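Local coordinates for protein Phthiocerol/phthiodiolone dimycocerosyl transferase (Mycobacterium tuberculosis, PDB 1Q9J) that probably transfers mycocerosic acyl chains from the mycocerosic acid synthase onto phthiocerol and related alcohols, the last step in making the dimycocerosate lipids of the tubercle bacillus, at residues F43-H56 with N66-C78. Sequence-based numbering, arbitrary orientation.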
ATOM      1  N   PHE A  43       5.801  17.039 -12.691  1.00 49.11           N
ATOM      2  CA  PHE A  43       5.218  17.124 -11.365  1.00 52.13           C
ATOM      3  C   PHE A  43       4.135  18.217 -11.354  1.00 56.49           C
ATOM      4  O   PHE A  43       3.041  18.010 -10.825  1.00 57.86           O
ATOM      5  CB  PHE A  43       6.304  17.424 -10.325  1.00 52.99           C
ATOM      6  CG  PHE A  43       5.789  17.477  -8.915  1.00 55.00           C
ATOM      7  CD1 PHE A  43       5.137  16.390  -8.351  1.00 58.27           C
ATOM      8  CD2 PHE A  43       5.944  18.621  -8.151  1.00 57.56           C
ATOM      9  CE1 PHE A  43       4.649  16.441  -7.038  1.00 60.09           C
ATOM     10  CE2 PHE A  43       5.458  18.680  -6.841  1.00 60.65           C
ATOM     11  CZ  PHE A  43       4.812  17.588  -6.287  1.00 57.92           C
ATOM     12  N   ASP A  44       4.427  19.373 -11.952  1.00 58.76           N
ATOM     13  CA  ASP A  44       3.444  20.464 -12.001  1.00 59.66           C
ATOM     14  C   ASP A  44       2.216  20.062 -12.823  1.00 59.32           C
ATOM     15  O   ASP A  44       1.082  20.402 -12.464  1.00 60.49           O
ATOM     16  CB  ASP A  44       4.045  21.743 -12.613  1.00 61.28           C
ATOM     17  CG  ASP A  44       5.045  22.431 -11.688  1.00 59.33           C
ATOM     18  OD1 ASP A  44       4.751  22.591 -10.478  1.00 62.38           O
ATOM     19  OD2 ASP A  44       6.110  22.843 -12.176  1.00 57.24           O
ATOM     20  N   ALA A  45       2.449  19.358 -13.934  1.00 58.03           N
ATOM     21  CA  ALA A  45       1.365  18.906 -14.826  1.00 57.21           C
ATOM     22  C   ALA A  45       0.477  17.903 -14.085  1.00 57.31           C
ATOM     23  O   ALA A  45      -0.752  17.965 -14.159  1.00 54.12           O
ATOM     24  CB  ALA A  45       1.952  18.258 -16.086  1.00 53.16           C
ATOM     25  N   LEU A  46       1.126  16.987 -13.371  1.00 57.01           N
ATOM     26  CA  LEU A  46       0.433  15.986 -12.587  1.00 56.57           C
ATOM     27  C   LEU A  46      -0.479  16.702 -11.589  1.00 57.84           C
ATOM     28  O   LEU A  46      -1.683  16.446 -11.534  1.00 60.11           O
ATOM     29  CB  LEU A  46       1.444  15.126 -11.836  1.00 55.96           C
ATOM     30  CG  LEU A  46       0.903  14.012 -10.932  1.00 56.23           C
ATOM     31  CD1 LEU A  46       0.927  12.681 -11.692  1.00 55.51           C
ATOM     32  CD2 LEU A  46       1.761  13.915  -9.676  1.00 47.68           C
ATOM     33  N   LEU A  47       0.093  17.607 -10.804  1.00 56.59           N
ATOM     34  CA  LEU A  47      -0.693  18.339  -9.826  1.00 55.11           C
ATOM     35  C   LEU A  47      -1.896  19.033 -10.422  1.00 57.81           C
ATOM     36  O   LEU A  47      -2.913  19.185  -9.757  1.00 57.34           O
ATOM     37  CB  LEU A  47       0.160  19.374  -9.110  1.00 52.10           C
ATOM     38  CG  LEU A  47       0.492  18.955  -7.678  1.00 54.45           C
ATOM     39  CD1 LEU A  47       1.467  19.945  -7.079  1.00 57.29           C
ATOM     40  CD2 LEU A  47      -0.786  18.879  -6.855  1.00 53.52           C
ATOM     41  N   GLU A  48      -1.797  19.463 -11.670  1.00 59.95           N
ATOM     42  CA  GLU A  48      -2.932  20.133 -12.266  1.00 60.26           C
ATOM     43  C   GLU A  48      -4.008  19.139 -12.638  1.00 60.56           C
ATOM     44  O   GLU A  48      -5.165  19.508 -12.813  1.00 60.67           O
ATOM     45  CB  GLU A  48      -2.494  20.914 -13.486  1.00 64.57           C
ATOM     46  CG  GLU A  48      -1.762  22.178 -13.127  1.00 72.30           C
ATOM     47  CD  GLU A  48      -1.152  22.834 -14.334  1.00 76.94           C
ATOM     48  OE1 GLU A  48      -0.205  22.252 -14.906  1.00 78.75           O
ATOM     49  OE2 GLU A  48      -1.627  23.922 -14.719  1.00 80.89           O
ATOM     50  N   THR A  49      -3.630  17.874 -12.748  1.00 57.20           N
ATOM     51  CA  THR A  49      -4.603  16.862 -13.095  1.00 53.15           C
ATOM     52  C   THR A  49      -5.305  16.353 -11.855  1.00 53.50           C
ATOM     53  O   THR A  49      -6.401  15.808 -11.930  1.00 57.18           O
ATOM     54  CB  THR A  49      -3.950  15.674 -13.782  1.00 50.07           C
ATOM     55  OG1 THR A  49      -3.257  16.119 -14.954  1.00 46.10           O
ATOM     56  CG2 THR A  49      -5.005  14.670 -14.169  1.00 51.60           C
ATOM     57  N   HIS A  50      -4.663  16.553 -10.714  1.00 51.10           N
ATOM     58  CA  HIS A  50      -5.200  16.102  -9.442  1.00 48.91           C
ATOM     59  C   HIS A  50      -5.097  17.243  -8.447  1.00 47.97           C
ATOM     60  O   HIS A  50      -4.418  17.134  -7.431  1.00 51.47           O
ATOM     61  CB  HIS A  50      -4.384  14.905  -8.974  1.00 47.72           C
ATOM     62  CG  HIS A  50      -4.266  13.833 -10.010  1.00 45.08           C
ATOM     63  ND1 HIS A  50      -5.364  13.168 -10.509  1.00 42.42           N
ATOM     64  CD2 HIS A  50      -3.193  13.341 -10.673  1.00 45.83           C
ATOM     65  CE1 HIS A  50      -4.974  12.312 -11.436  1.00 38.22           C
ATOM     66  NE2 HIS A  50      -3.662  12.396 -11.556  1.00 45.59           N
ATOM     67  N   PRO A  51      -5.792  18.352  -8.716  1.00 49.75           N
ATOM     68  CA  PRO A  51      -5.722  19.493  -7.805  1.00 49.21           C
ATOM     69  C   PRO A  51      -6.056  19.266  -6.336  1.00 47.10           C
ATOM     70  O   PRO A  51      -5.879  20.165  -5.521  1.00 50.60           O
ATOM     71  CB  PRO A  51      -6.630  20.526  -8.478  1.00 45.33           C
ATOM     72  CG  PRO A  51      -7.607  19.696  -9.220  1.00 40.95           C
ATOM     73  CD  PRO A  51      -6.733  18.624  -9.817  1.00 47.76           C
ATOM     74  N   VAL A  52      -6.515  18.073  -5.981  1.00 42.96           N
ATOM     75  CA  VAL A  52      -6.841  17.818  -4.577  1.00 42.77           C
ATOM     76  C   VAL A  52      -5.536  17.703  -3.772  1.00 40.67           C
ATOM     77  O   VAL A  52      -5.453  18.146  -2.625  1.00 36.86           O
ATOM     78  CB  VAL A  52      -7.629  16.510  -4.403  1.00 42.76           C
ATOM     79  CG1 VAL A  52      -8.341  16.513  -3.070  1.00 39.32           C
ATOM     80  CG2 VAL A  52      -8.618  16.365  -5.503  1.00 51.94           C
ATOM     81  N   LEU A  53      -4.533  17.086  -4.393  1.00 35.64           N
ATOM     82  CA  LEU A  53      -3.234  16.896  -3.782  1.00 37.02           C
ATOM     83  C   LEU A  53      -2.660  18.220  -3.282  1.00 39.47           C
ATOM     84  O   LEU A  53      -1.755  18.249  -2.427  1.00 41.38           O
ATOM     85  CB  LEU A  53      -2.268  16.269  -4.782  1.00 34.68           C
ATOM     86  CG  LEU A  53      -2.790  14.968  -5.363  1.00 33.23           C
ATOM     87  CD1 LEU A  53      -1.851  14.439  -6.433  1.00 36.76           C
ATOM     88  CD2 LEU A  53      -2.949  13.971  -4.248  1.00 25.27           C
ATOM     89  N   ALA A  54      -3.190  19.319  -3.800  1.00 37.30           N
ATOM     90  CA  ALA A  54      -2.715  20.618  -3.388  1.00 34.91           C
ATOM     91  C   ALA A  54      -3.492  21.106  -2.196  1.00 36.82           C
ATOM     92  O   ALA A  54      -4.049  22.194  -2.222  1.00 47.17           O
ATOM     93  CB  ALA A  54      -2.863  21.597  -4.526  1.00 35.50           C
ATOM     94  N   SER A  55      -3.529  20.318  -1.139  1.00 35.02           N
ATOM     95  CA  SER A  55      -4.269  20.753   0.024  1.00 35.93           C
ATOM     96  C   SER A  55      -3.629  20.257   1.300  1.00 35.72           C
ATOM     97  O   SER A  55      -2.507  19.763   1.288  1.00 37.87           O
ATOM     98  CB  SER A  55      -5.681  20.216  -0.046  1.00 39.85           C
ATOM     99  OG  SER A  55      -5.677  18.833   0.269  1.00 53.01           O
ATOM    100  N   HIS A  56      -4.369  20.389   2.395  1.00 34.14           N
ATOM    101  CA  HIS A  56      -3.906  19.964   3.696  1.00 37.13           C
ATOM    102  C   HIS A  56      -5.112  19.667   4.559  1.00 39.50           C
ATOM    103  O   HIS A  56      -6.245  19.925   4.154  1.00 40.82           O
ATOM    104  CB  HIS A  56      -3.066  21.051   4.355  1.00 38.51           C
ATOM    105  CG  HIS A  56      -3.805  22.327   4.593  1.00 40.26           C
ATOM    106  ND1 HIS A  56      -3.851  23.345   3.664  1.00 38.12           N
ATOM    107  CD2 HIS A  56      -4.565  22.733   5.638  1.00 40.25           C
ATOM    108  CE1 HIS A  56      -4.612  24.322   4.126  1.00 45.12           C
ATOM    109  NE2 HIS A  56      -5.057  23.975   5.322  1.00 40.90           N
ATOM    110  N   ASN A  66     -11.068  18.291   8.088  1.00 48.12           N
ATOM    111  CA  ASN A  66     -11.365  18.989   6.854  1.00 45.23           C
ATOM    112  C   ASN A  66     -10.185  18.961   5.915  1.00 41.70           C
ATOM    113  O   ASN A  66      -9.039  19.097   6.318  1.00 44.21           O
ATOM    114  CB  ASN A  66     -11.727  20.457   7.100  1.00 48.57           C
ATOM    115  CG  ASN A  66     -13.167  20.648   7.509  1.00 53.01           C
ATOM    116  OD1 ASN A  66     -14.054  19.938   7.045  1.00 58.76           O
ATOM    117  ND2 ASN A  66     -13.412  21.626   8.374  1.00 53.96           N
ATOM    118  N   LEU A  67     -10.491  18.769   4.649  1.00 40.36           N
ATOM    119  CA  LEU A  67      -9.496  18.781   3.615  1.00 39.65           C
ATOM    120  C   LEU A  67      -9.670  20.219   3.123  1.00 41.68           C
ATOM    121  O   LEU A  67     -10.726  20.571   2.577  1.00 41.81           O
ATOM    122  CB  LEU A  67      -9.891  17.792   2.532  1.00 41.18           C
ATOM    123  CG  LEU A  67      -8.873  17.606   1.429  1.00 43.61           C
ATOM    124  CD1 LEU A  67      -7.707  16.772   1.948  1.00 46.10           C
ATOM    125  CD2 LEU A  67      -9.532  16.944   0.253  1.00 41.10           C
ATOM    126  N   VAL A  68      -8.665  21.057   3.373  1.00 44.72           N
ATOM    127  CA  VAL A  68      -8.714  22.459   2.976  1.00 42.91           C
ATOM    128  C   VAL A  68      -7.841  22.657   1.761  1.00 44.22           C
ATOM    129  O   VAL A  68      -6.755  22.082   1.673  1.00 45.02           O
ATOM    130  CB  VAL A  68      -8.237  23.374   4.121  1.00 40.30           C
ATOM    131  CG1 VAL A  68      -8.240  24.841   3.674  1.00 41.24           C
ATOM    132  CG2 VAL A  68      -9.157  23.195   5.321  1.00 40.24           C
ATOM    133  N   ALA A  69      -8.310  23.460   0.814  1.00 45.70           N
ATOM    134  CA  ALA A  69      -7.543  23.672  -0.409  1.00 47.41           C
ATOM    135  C   ALA A  69      -6.421  24.691  -0.277  1.00 49.26           C
ATOM    136  O   ALA A  69      -6.500  25.648   0.495  1.00 47.32           O
ATOM    137  CB  ALA A  69      -8.482  24.073  -1.544  1.00 46.26           C
ATOM    138  N   ASP A  70      -5.366  24.443  -1.041  1.00 53.24           N
ATOM    139  CA  ASP A  70      -4.214  25.313  -1.085  1.00 59.06           C
ATOM    140  C   ASP A  70      -4.042  25.816  -2.515  1.00 66.06           C
ATOM    141  O   ASP A  70      -4.946  25.702  -3.346  1.00 67.77           O
ATOM    142  CB  ASP A  70      -2.949  24.568  -0.648  1.00 57.08           C
ATOM    143  CG  ASP A  70      -2.884  24.345   0.855  1.00 57.94           C
ATOM    144  OD1 ASP A  70      -3.162  25.298   1.606  1.00 55.56           O
ATOM    145  OD2 ASP A  70      -2.550  23.225   1.287  1.00 55.85           O
ATOM    146  N   ASP A  71      -2.865  26.358  -2.790  1.00 74.02           N
ATOM    147  CA  ASP A  71      -2.528  26.891  -4.097  1.00 83.84           C
ATOM    148  C   ASP A  71      -1.512  25.954  -4.721  1.00 87.36           C
ATOM    149  O   ASP A  71      -0.818  25.225  -4.014  1.00 90.29           O
ATOM    150  CB  ASP A  71      -1.928  28.283  -3.921  1.00 89.79           C
ATOM    151  CG  ASP A  71      -1.385  28.499  -2.516  1.00 97.41           C
ATOM    152  OD1 ASP A  71      -2.202  28.619  -1.571  1.00 97.04           O
ATOM    153  OD2 ASP A  71      -0.143  28.533  -2.347  1.00103.92           O
ATOM    154  N   LEU A  72      -1.421  25.960  -6.042  1.00 90.85           N
ATOM    155  CA  LEU A  72      -0.463  25.094  -6.706  1.00 94.57           C
ATOM    156  C   LEU A  72       0.829  25.876  -6.962  1.00 99.47           C
ATOM    157  O   LEU A  72       1.854  25.297  -7.335  1.00100.43           O
ATOM    158  CB  LEU A  72      -1.056  24.557  -8.022  1.00 93.58           C
ATOM    159  CG  LEU A  72      -2.360  23.731  -7.967  1.00 92.44           C
ATOM    160  CD1 LEU A  72      -3.524  24.610  -7.523  1.00 93.77           C
ATOM    161  CD2 LEU A  72      -2.663  23.135  -9.333  1.00 87.66           C
ATOM    162  N   LEU A  73       0.782  27.191  -6.739  1.00103.93           N
ATOM    163  CA  LEU A  73       1.952  28.053  -6.948  1.00108.15           C
ATOM    164  C   LEU A  73       3.091  27.772  -5.964  1.00110.11           C
ATOM    165  O   LEU A  73       4.232  28.174  -6.196  1.00113.16           O
ATOM    166  CB  LEU A  73       1.556  29.545  -6.868  1.00105.98           C
ATOM    167  CG  LEU A  73       2.647  30.639  -6.935  1.00103.65           C
ATOM    168  CD1 LEU A  73       3.490  30.482  -8.193  1.00 99.66           C
ATOM    169  CD2 LEU A  73       1.991  32.019  -6.895  1.00102.21           C
ATOM    170  N   HIS A  74       2.794  27.075  -4.872  1.00110.03           N
ATOM    171  CA  HIS A  74       3.837  26.783  -3.898  1.00110.83           C
ATOM    172  C   HIS A  74       4.424  25.378  -4.055  1.00109.75           C
ATOM    173  O   HIS A  74       5.604  25.161  -3.768  1.00111.27           O
ATOM    174  CB  HIS A  74       3.310  26.980  -2.471  1.00112.99           C
ATOM    175  CG  HIS A  74       2.460  25.855  -1.970  1.00116.51           C
ATOM    176  ND1 HIS A  74       2.930  24.564  -1.847  1.00116.63           N
ATOM    177  CD2 HIS A  74       1.170  25.823  -1.558  1.00117.47           C
ATOM    178  CE1 HIS A  74       1.968  23.788  -1.382  1.00117.59           C
ATOM    179  NE2 HIS A  74       0.888  24.527  -1.198  1.00118.36           N
ATOM    180  N   SER A  75       3.614  24.426  -4.515  1.00106.75           N
ATOM    181  CA  SER A  75       4.092  23.053  -4.689  1.00101.20           C
ATOM    182  C   SER A  75       5.006  22.853  -5.899  1.00 97.45           C
ATOM    183  O   SER A  75       4.587  22.970  -7.051  1.00 96.77           O
ATOM    184  CB  SER A  75       2.913  22.071  -4.757  1.00 99.04           C
ATOM    185  OG  SER A  75       2.424  21.783  -3.456  1.00 91.64           O
ATOM    186  N   GLY A  76       6.268  22.556  -5.604  1.00 94.06           N
ATOM    187  CA  GLY A  76       7.262  22.321  -6.630  1.00 90.07           C
ATOM    188  C   GLY A  76       8.183  21.213  -6.165  1.00 87.30           C
ATOM    189  O   GLY A  76       8.149  20.812  -4.996  1.00 84.88           O
ATOM    190  N   ILE A  77       9.009  20.705  -7.073  1.00 85.77           N
ATOM    191  CA  ILE A  77       9.925  19.632  -6.711  1.00 83.47           C
ATOM    192  C   ILE A  77      10.963  20.144  -5.731  1.00 79.15           C
ATOM    193  O   ILE A  77      11.062  21.336  -5.486  1.00 78.28           O
ATOM    194  CB  ILE A  77      10.651  19.042  -7.938  1.00 84.53           C
ATOM    195  CG1 ILE A  77      11.435  20.130  -8.665  1.00 86.94           C
ATOM    196  CG2 ILE A  77       9.644  18.421  -8.884  1.00 87.73           C
ATOM    197  CD1 ILE A  77      12.254  19.602  -9.826  1.00 88.26           C
ATOM    198  N   CYS A  78      11.731  19.230  -5.171  1.00 76.71           N
ATOM    199  CA  CYS A  78      12.746  19.594  -4.218  1.00 77.83           C
ATOM    200  C   CYS A  78      14.005  18.804  -4.527  1.00 81.97           C
ATOM    201  O   CYS A  78      14.122  17.630  -4.153  1.00 84.69           O
ATOM    202  CB  CYS A  78      12.259  19.285  -2.811  1.00 76.59           C
ATOM    203  SG  CYS A  78      13.577  19.084  -1.615  1.00 82.05           S
TER
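His-56 and Asp-70 meet where the hairpin strands 55-59 and 65-69 give way to loop. ND1 of His-56 donates to OD2 of Asp-70 at 2.7 Å in an almost straight bond, 176° at the hydrogen. The carboxylate lies at the edge of the imidazole, turned 27° from the ring plane, and OD2 takes the bond on its syn side. Chi1 of 61° puts CG of His-56 between its own backbone N and carbonyl carbon, and the ring then runs alongside Val-68 in the same direction, NE2 lying 3.5 Å from CB of Val-68. NE2 is also hydrogen-bonded to OE2 of Glu-58, so the ring is held from both nitrogens; a carboxylate at each would probably favour the protonated imidazole.

The strand pairing positions these two residues: His-56 and Val-68 form an antiparallel hydrogen-bonded pair, with Val-68 N reaching His-56 O at 2.8 Å. Two residues back from His-56, Ala-54, the centre of an inverse gamma turn, offers its carbonyl O to Asp-70 N, which anchors the backbone that carries the carboxylate. Val-52 meets Leu-67 at about a right angle, CG1 to CD2 3.6 Å. Past Asp-70 the contact turns apolar: Leu-72 sets CG against CB of Ala-54 and CD2 against CG of Glu-48, while CD1 of Leu-47 touches CB of Ser-75. The Phe-43 ring slants past Gly-76, its CE2 nearest the carbonyl carbon, and CB of Phe-43 lies 3.8 Å from CG2 of Ile-77.

The chain leaving the hairpin is thus laid back along helix 36-49 on its way to strand 78-80. Strand 6-9 flanks strand 65-69 to complete a three-stranded antiparallel sheet, strand 105-110 packs on Phe-43 and Ile-77, and helix 129-148 packs against Ala-45, Leu-46 and Thr-49.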